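Local atomic coordinates of uncharacterized protein BAD_0989 (Bifidobacterium adolescentis ATCC 15703, PDB entry 3CYM), a protein that is of unknown function but probably binds nucleic acid and acts as a 3'-5' exonuclease of the ribonuclease D type. Residues 159-162 / 163-167; 251-254 / 255-259; 414-418 / 419-423. One frame throughout, in Å; residues are numbered along the deposited sequence. Where two conformers were deposited one is given.

Contact 1 (159-162 / 163-167)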
loop_
_atom_site.group_PDB
_atom_site.type_symbol
_atom_site.label_atom_id
_atom_site.label_comp_id
_atom_site.label_asym_id
_atom_site.label_seq_id
_atom_site.Cartn_x
_atom_site.Cartn_y
_atom_site.Cartn_z
ATOM N N ARG A 159 -10.670 -7.186 19.364
ATOM C CA ARG A 159 -11.325 -6.339 20.374
ATOM C C ARG A 159 -11.448 -7.091 21.704
ATOM O O ARG A 159 -11.730 -8.278 21.707
ATOM C CB ARG A 159 -12.703 -5.846 19.914
ATOM C CG ARG A 159 -12.718 -4.991 18.653
ATOM C CD ARG A 159 -12.167 -3.597 18.898
ATOM N NE ARG A 159 -12.233 -2.776 17.691
ATOM C CZ ARG A 159 -11.294 -2.719 16.749
ATOM N NH1 ARG A 159 -10.180 -3.442 16.845
ATOM N NH2 ARG A 159 -11.474 -1.932 15.699
ATOM N N PRO A 160 -11.200 -6.412 22.841
ATOM C CA PRO A 160 -10.719 -5.032 22.959
ATOM C C PRO A 160 -9.243 -4.930 22.579
ATOM O O PRO A 160 -8.503 -5.905 22.706
ATOM C CB PRO A 160 -10.920 -4.714 24.440
ATOM C CG PRO A 160 -10.870 -6.032 25.119
ATOM C CD PRO A 160 -11.393 -7.048 24.158
ATOM N N LEU A 161 -8.833 -3.770 22.072
ATOM C CA LEU A 161 -7.435 -3.550 21.733
ATOM C C LEU A 161 -6.592 -3.479 23.007
ATOM O O LEU A 161 -6.906 -2.700 23.914
ATOM C CB LEU A 161 -7.261 -2.282 20.891
ATOM C CG LEU A 161 -7.712 -2.339 19.427
ATOM C CD1 LEU A 161 -7.847 -0.953 18.845
ATOM C CD2 LEU A 161 -6.765 -3.195 18.590
ATOM N N PRO A 162 -5.536 -4.315 23.086
ATOM C CA PRO A 162 -4.576 -4.357 24.200
ATOM C C PRO A 162 -3.860 -3.019 24.392
ATOM O O PRO A 162 -3.764 -2.229 23.449
ATOM C CB PRO A 162 -3.557 -5.413 23.751
ATOM C CG PRO A 162 -4.238 -6.208 22.689
ATOM C CD PRO A 162 -5.217 -5.304 22.035
ATOM N N ARG A 163 -3.343 -2.780 25.596
ATOM C CA ARG A 163 -2.713 -1.507 25.922
ATOM C C ARG A 163 -1.416 -1.260 25.141
ATOM O O ARG A 163 -1.138 -0.129 24.762
ATOM C CB ARG A 163 -2.479 -1.373 27.433
ATOM C CG ARG A 163 -2.184 0.064 27.884
ATOM C CD ARG A 163 -2.036 0.196 29.388
ATOM N NE ARG A 163 -1.076 1.247 29.720
ATOM C CZ ARG A 163 -1.391 2.488 30.084
ATOM N NH1 ARG A 163 -0.423 3.355 30.354
ATOM N NH2 ARG A 163 -2.661 2.869 30.185
ATOM N N ASP A 164 -0.641 -2.316 24.904
ATOM C CA ASP A 164 0.594 -2.234 24.112
ATOM C C ASP A 164 0.343 -1.806 22.668
ATOM O O ASP A 164 1.109 -0.996 22.112
ATOM C CB ASP A 164 1.325 -3.576 24.103
ATOM C CG ASP A 164 1.935 -3.926 25.444
ATOM O OD1 ASP A 164 2.627 -3.067 26.040
ATOM O OD2 ASP A 164 1.731 -5.075 25.893
ATOM N N TRP A 165 -0.735 -2.343 22.082
ATOM C CA TRP A 165 -1.144 -2.055 20.701
ATOM C C TRP A 165 -1.634 -0.618 20.573
ATOM O O TRP A 165 -1.304 0.072 19.599
ATOM C CB TRP A 165 -2.269 -2.995 20.262
ATOM C CG TRP A 165 -1.895 -4.447 20.106
ATOM C CD1 TRP A 165 -0.817 -5.092 20.647
ATOM C CD2 TRP A 165 -2.640 -5.442 19.396
ATOM N NE1 TRP A 165 -0.835 -6.423 20.297
ATOM C CE2 TRP A 165 -1.946 -6.666 19.533
ATOM C CE3 TRP A 165 -3.825 -5.415 18.643
ATOM C CZ2 TRP A 165 -2.398 -7.855 18.949
ATOM C CZ3 TRP A 165 -4.268 -6.584 18.061
ATOM C CH2 TRP A 165 -3.562 -7.796 18.223
ATOM N N ARG A 166 -2.443 -0.189 21.549
ATOM C CA ARG A 166 -2.923 1.189 21.622
ATOM C C ARG A 166 -1.742 2.146 21.724
ATOM O O ARG A 166 -1.753 3.209 21.131
ATOM C CB ARG A 166 -3.866 1.382 22.815
ATOM C CG ARG A 166 -5.294 0.890 22.577
ATOM C CD ARG A 166 -6.254 1.384 23.655
ATOM N NE ARG A 166 -6.183 0.590 24.884
ATOM C CZ ARG A 166 -5.604 0.988 26.016
ATOM N NH1 ARG A 166 -5.033 2.181 26.097
ATOM N NH2 ARG A 166 -5.598 0.188 27.074
ATOM N N ASN A 167 -0.726 1.737 22.485
ATOM C CA ASN A 167 0.523 2.488 22.640
ATOM C C ASN A 167 1.303 2.615 21.325
ATOM O O ASN A 167 1.775 3.713 20.981
ATOM C CB ASN A 167 1.390 1.850 23.734
ATOM C CG ASN A 167 2.627 2.649 24.037
ATOM O OD1 ASN A 167 2.567 3.860 24.208
ATOM N ND2 ASN A 167 3.761 1.971 24.113
#
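Pro162 meets Arg163, Trp165 and Arg166 at the start of helix 163-174, where the proline holds the N-cap position and a following tryptophan folds back over it. Lacking an N-H, the proline costs the helix none of its i to i-4 bonds here, and its carbonyl is the part the helix uses. Arg163 opens the first turn and its chain runs out over Val17, its guanidinium at weak, long range from Glu12. Two residues on, Trp165 carries the apolar part of the contact. Its CG stands anti to its own carbonyl carbon (chi1 -68°), which swings the indole back along the incoming chain. There Pro162 CG sits over the indole face, 3.8 Å from the centroid of the five-membered ring of Trp165 and only 12° off the normal, a well-centred CH-pi contact. Leu161 adds a different approach: its CD2 reaches the rim of the same indole near the ring plane, 3.7 Å from Trp165 CE3. His151 and Trp156 also meet this ring, so the tryptophan belongs to an aromatic group at the protein surface. Arg166 supplies the polar bond that starts the helix, its backbone N donating to Pro162 O at 3.1 Å and 166°, in the carbonyl plane. Its aliphatic stem runs past Leu161, with Arg166 CG 4.1 Å from Leu161 CB, and NH1 finds its partner in Pro18 O; the side chain was modelled in two conformers, which makes its far end less certain. The same helix later presents Asp172 to a bound sodium ion of the exonuclease domain. Asn167 continues the winding, its N bonding to Arg163 O at 3.0 Å.

Contact 2 (251-254 / 255-259); sequences YDIA and PTLLL
Within the HRDC domain, the link from helix 231-250 into helix 255-258 illustrates how a short, weakly bonded turn is backed by aliphatic side chains. Asp252, with positive phi, takes the chain out of the long helix; Ile253 and Ala254 lead it into a new turn that starts at Pro255. One backbone bond joins the two segments, Leu257 N to Ala254 O at 2.9 Å with an N-H...O angle of 155°. It spans three residues, and the donor stands above the carbonyl plane, 43° out of it, as befits a weakly bonded turn. Ile253 does most of the side-chain work. With CG1 anti to its backbone N (chi1 -174°) the long branch extends toward the turn and crosses Leu257 at about a right angle, Ile253 CG1 lying 3.8 Å from Leu257 CD1. Its short branch serves the next leucine: Ile253 CG2 is 3.8 Å from Leu258 CD2. The tip, Ile253 CD1, falls between the two, 3.8 Å from Leu257 CB and 4.0 Å from Leu258 CD2. Ala254 CB touches the same methyl, Leu257 CD1, at 3.9 Å, roughly perpendicular to the approach of Ile253 CG1. Outside the turn, Ile253 also rests on Tyr303 and Ile306, Leu257 on Ile290, and Leu258 on Leu247 and Ile310; Gln307 and Arg244 bond to the carbonyls of Leu257 and Leu259. Since the side-chain contacts between the two segments are all aliphatic, they impose little direction, and the turn's placement probably depends on the fit of branched side chains and a few backbone bonds to the surroundings.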
loop_
_atom_site.group_PDB
_atom_site.type_symbol
_atom_site.label_atom_id
_atom_site.label_comp_id
_atom_site.label_asym_id
_atom_site.label_seq_id
_atom_site.Cartn_x
_atom_site.Cartn_y
_atom_site.Cartn_z
ATOM N N TYR A 251 -17.012 -13.617 4.046
ATOM C CA TYR A 251 -16.679 -14.062 5.399
ATOM C C TYR A 251 -15.619 -13.211 6.100
ATOM O O TYR A 251 -15.247 -13.508 7.238
ATOM C CB TYR A 251 -16.265 -15.532 5.385
ATOM C CG TYR A 251 -17.439 -16.461 5.227
ATOM C CD1 TYR A 251 -18.165 -16.880 6.335
ATOM C CD2 TYR A 251 -17.839 -16.904 3.975
ATOM C CE1 TYR A 251 -19.250 -17.726 6.202
ATOM C CE2 TYR A 251 -18.928 -17.754 3.831
ATOM C CZ TYR A 251 -19.625 -18.159 4.951
ATOM O OH TYR A 251 -20.704 -18.999 4.826
ATOM N N ASP A 252 -15.150 -12.168 5.408
ATOM C CA ASP A 252 -14.200 -11.172 5.932
ATOM C C ASP A 252 -12.918 -11.820 6.473
ATOM O O ASP A 252 -12.624 -11.763 7.668
ATOM C CB ASP A 252 -14.881 -10.268 6.970
ATOM C CG ASP A 252 -14.063 -9.044 7.311
ATOM O OD1 ASP A 252 -13.097 -8.728 6.578
ATOM O OD2 ASP A 252 -14.395 -8.395 8.325
ATOM N N ILE A 253 -12.169 -12.445 5.572
ATOM C CA ILE A 253 -10.970 -13.192 5.931
ATOM C C ILE A 253 -10.001 -13.145 4.751
ATOM O O ILE A 253 -10.438 -13.088 3.599
ATOM C CB ILE A 253 -11.334 -14.663 6.368
ATOM C CG1 ILE A 253 -10.106 -15.427 6.892
ATOM C CG2 ILE A 253 -12.096 -15.401 5.262
ATOM C CD1 ILE A 253 -10.412 -16.815 7.414
ATOM N N ALA A 254 -8.697 -13.126 5.041
ATOM C CA ALA A 254 -7.657 -13.168 4.009
ATOM C C ALA A 254 -7.849 -14.399 3.126
ATOM O O ALA A 254 -7.921 -15.509 3.644
ATOM C CB ALA A 254 -6.285 -13.187 4.648
ATOM N N PRO A 255 -7.960 -14.198 1.796
ATOM C CA PRO A 255 -8.240 -15.260 0.818
ATOM C C PRO A 255 -7.385 -16.522 0.966
ATOM O O PRO A 255 -7.910 -17.629 0.844
ATOM C CB PRO A 255 -7.959 -14.582 -0.519
ATOM C CG PRO A 255 -8.235 -13.150 -0.271
ATOM C CD PRO A 255 -7.853 -12.877 1.147
ATOM N N THR A 256 -6.097 -16.352 1.266
ATOM C CA THR A 256 -5.172 -17.482 1.371
ATOM C C THR A 256 -5.315 -18.283 2.669
ATOM O O THR A 256 -4.648 -19.306 2.852
ATOM C CB THR A 256 -3.720 -17.033 1.198
ATOM O OG1 THR A 256 -3.475 -15.913 2.049
ATOM C CG2 THR A 256 -3.448 -16.642 -0.255
ATOM N N LEU A 257 -6.169 -17.806 3.573
ATOM C CA LEU A 257 -6.549 -18.583 4.745
ATOM C C LEU A 257 -7.643 -19.591 4.392
ATOM O O LEU A 257 -7.780 -20.629 5.041
ATOM C CB LEU A 257 -6.980 -17.669 5.901
ATOM C CG LEU A 257 -5.852 -16.983 6.684
ATOM C CD1 LEU A 257 -6.369 -15.830 7.525
ATOM C CD2 LEU A 257 -5.128 -17.993 7.560
ATOM N N LEU A 258 -8.410 -19.288 3.349
ATOM C CA LEU A 258 -9.484 -20.170 2.896
ATOM C C LEU A 258 -8.972 -21.283 1.994
ATOM O O LEU A 258 -9.459 -22.410 2.039
ATOM C CB LEU A 258 -10.551 -19.363 2.162
ATOM C CG LEU A 258 -11.346 -18.385 3.019
ATOM C CD1 LEU A 258 -12.543 -17.890 2.227
ATOM C CD2 LEU A 258 -11.791 -19.031 4.347
ATOM N N LEU A 259 -7.994 -20.944 1.164
ATOM C CA LEU A 259 -7.427 -21.865 0.197
ATOM C C LEU A 259 -6.055 -21.327 -0.206
ATOM O O LEU A 259 -5.915 -20.154 -0.579
ATOM C CB LEU A 259 -8.368 -22.014 -1.016
ATOM C CG LEU A 259 -8.028 -22.997 -2.139
ATOM C CD1 LEU A 259 -8.136 -24.447 -1.683
ATOM C CD2 LEU A 259 -8.934 -22.743 -3.328
#

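Contact 3 (414-418 / 419-423); sequences QGARD and WQVSL
Gln420 reaches alongside Arg417, the two side chains pointing the same way. CB comes first, 3.4 Å from Arg417 O, the carbonyl that opens the helix. CG stands anti to the glutamine's own carbonyl carbon (chi1 -58°) and passes over the indole face of Trp419, 3.4 Å above its plane. From there the extended chain carries CD past Arg417 N and delivers OE1 to it: Arg417 N donates to Gln420 OE1 at 3.1 Å, with an angle of 161° and the donor tilted from the amide plane. As Arg417 is the N-cap of helix 418-433 and Gln420 its third residue, this is one half of a capping box, with a glutamine in the accepting role. OE1 also lies over the centre of the Arg417 guanidinium, 3.6 Å above its plane, where the positive charge would probably polarise the amide oxygen. NE2, the other amide tip atom, is 4.0 Å from Arg417 NH1. The arginine is bent at chi2 and chi3, and NH2 bonds in its own plane to the carbonyl oxygen of Gly415, the first residue beyond helix 407-414, whose end forms a Schellman motif. NE pairs with Glu199 of helix 193-207, which also accepts from Trp419 NE1, and Tyr202 makes a cation-pi contact with the guanidinium. Arg417 O receives Val421 N nearly in line with its C=O bond, the N-H...O angle being 171°, as well as a weaker bond from Gln420 N. Next along, Asp418 O is gripped twice from opposite faces of its plane, by Ser422 N at 2.9 Å and by Ser422 OG at 3.0 Å.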
loop_
_atom_site.group_PDB
_atom_site.type_symbol
_atom_site.label_atom_id
_atom_site.label_comp_id
_atom_site.label_asym_id
_atom_site.label_seq_id
_atom_site.Cartn_x
_atom_site.Cartn_y
_atom_site.Cartn_z
ATOM N N GLN A 414 2.927 11.083 -19.284
ATOM C CA GLN A 414 3.174 9.853 -18.522
ATOM C C GLN A 414 2.733 9.987 -17.065
ATOM O O GLN A 414 2.380 8.996 -16.415
ATOM C CB GLN A 414 4.657 9.457 -18.580
ATOM C CG GLN A 414 5.089 8.800 -19.881
ATOM C CD GLN A 414 4.636 7.358 -19.998
ATOM O OE1 GLN A 414 5.152 6.481 -19.315
ATOM N NE2 GLN A 414 3.672 7.108 -20.871
ATOM N N GLY A 415 2.761 11.217 -16.561
ATOM C CA GLY A 415 2.354 11.508 -15.190
ATOM C C GLY A 415 3.450 12.105 -14.326
ATOM O O GLY A 415 3.281 12.221 -13.105
ATOM N N ALA A 416 4.575 12.466 -14.950
ATOM C CA ALA A 416 5.660 13.157 -14.251
ATOM C C ALA A 416 5.273 14.581 -13.916
ATOM O O ALA A 416 4.602 15.263 -14.693
ATOM C CB ALA A 416 6.949 13.148 -15.074
ATOM N N ARG A 417 5.737 15.037 -12.764
ATOM C CA ARG A 417 5.404 16.360 -12.269
ATOM C C ARG A 417 6.179 17.430 -13.009
ATOM O O ARG A 417 7.211 17.142 -13.624
ATOM C CB ARG A 417 5.657 16.436 -10.763
ATOM C CG ARG A 417 4.462 16.024 -9.926
ATOM C CD ARG A 417 4.070 14.577 -10.156
ATOM N NE ARG A 417 4.868 13.691 -9.320
ATOM C CZ ARG A 417 5.124 12.415 -9.586
ATOM N NH1 ARG A 417 5.855 11.711 -8.736
ATOM N NH2 ARG A 417 4.669 11.842 -10.690
ATOM N N ASP A 418 5.664 18.656 -12.960
ATOM C CA ASP A 418 6.294 19.799 -13.611
ATOM C C ASP A 418 7.751 19.994 -13.201
ATOM O O ASP A 418 8.582 20.286 -14.051
ATOM C CB ASP A 418 5.505 21.084 -13.343
ATOM C CG ASP A 418 4.095 21.041 -13.908
ATOM O OD1 ASP A 418 3.759 20.095 -14.658
ATOM O OD2 ASP A 418 3.319 21.971 -13.594
ATOM N N TRP A 419 8.064 19.822 -11.915
ATOM C CA TRP A 419 9.445 19.987 -11.448
ATOM C C TRP A 419 10.388 18.922 -12.013
ATOM O O TRP A 419 11.558 19.204 -12.262
ATOM C CB TRP A 419 9.538 20.037 -9.917
ATOM C CG TRP A 419 9.284 18.731 -9.193
ATOM C CD1 TRP A 419 8.083 18.274 -8.731
ATOM C CD2 TRP A 419 10.253 17.735 -8.830
ATOM N NE1 TRP A 419 8.237 17.055 -8.113
ATOM C CE2 TRP A 419 9.562 16.705 -8.148
ATOM C CE3 TRP A 419 11.639 17.614 -9.010
ATOM C CZ2 TRP A 419 10.205 15.556 -7.663
ATOM C CZ3 TRP A 419 12.280 16.477 -8.518
ATOM C CH2 TRP A 419 11.561 15.463 -7.856
ATOM N N GLN A 420 9.857 17.719 -12.223
ATOM C CA GLN A 420 10.635 16.600 -12.732
ATOM C C GLN A 420 10.954 16.831 -14.191
ATOM O O GLN A 420 12.088 16.661 -14.599
ATOM C CB GLN A 420 9.891 15.282 -12.547
ATOM C CG GLN A 420 9.536 14.998 -11.112
ATOM C CD GLN A 420 8.935 13.647 -10.911
ATOM O OE1 GLN A 420 8.012 13.250 -11.620
ATOM N NE2 GLN A 420 9.454 12.919 -9.939
ATOM N N VAL A 421 9.946 17.261 -14.947
ATOM C CA VAL A 421 10.076 17.643 -16.360
ATOM C C VAL A 421 11.045 18.820 -16.569
ATOM O O VAL A 421 11.927 18.754 -17.417
ATOM C CB VAL A 421 8.682 17.953 -16.975
ATOM C CG1 VAL A 421 8.805 18.443 -18.406
ATOM C CG2 VAL A 421 7.800 16.720 -16.925
ATOM N N SER A 422 10.885 19.881 -15.785
ATOM C CA SER A 422 11.787 21.031 -15.834
ATOM C C SER A 422 13.242 20.711 -15.494
ATOM O O SER A 422 14.152 21.294 -16.069
ATOM C CB SER A 422 11.282 22.123 -14.903
ATOM O OG SER A 422 10.020 22.591 -15.341
ATOM N N LEU A 423 13.448 19.782 -14.563
ATOM C CA LEU A 423 14.787 19.358 -14.163
ATOM C C LEU A 423 15.430 18.412 -15.175
ATOM O O LEU A 423 16.637 18.435 -15.378
ATOM C CB LEU A 423 14.738 18.692 -12.786
ATOM C CG LEU A 423 16.040 18.371 -12.053
ATOM C CD1 LEU A 423 16.860 19.634 -11.763
ATOM C CD2 LEU A 423 15.741 17.606 -10.780
#

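Overall arrangement
All three contacts lie where a loop enters a helix, yet each settles the entry differently. Contact 1, at the surface of the exonuclease domain, uses a proline cap and an aromatic face. Contact 2 is the buried one, in the HRDC domain, and rests on aliphatic branches with a single backbone bond across it. Contact 3, partly buried in the C-terminal domain, is chiefly polar, with an amide and a guanidinium at the cap. No secondary-structure element is shared: the centres of contacts 1 and 2 are 24 Å apart, whereas the centre of contact 3 lies about 43 and 41 Å from theirs, across the centre of the chain.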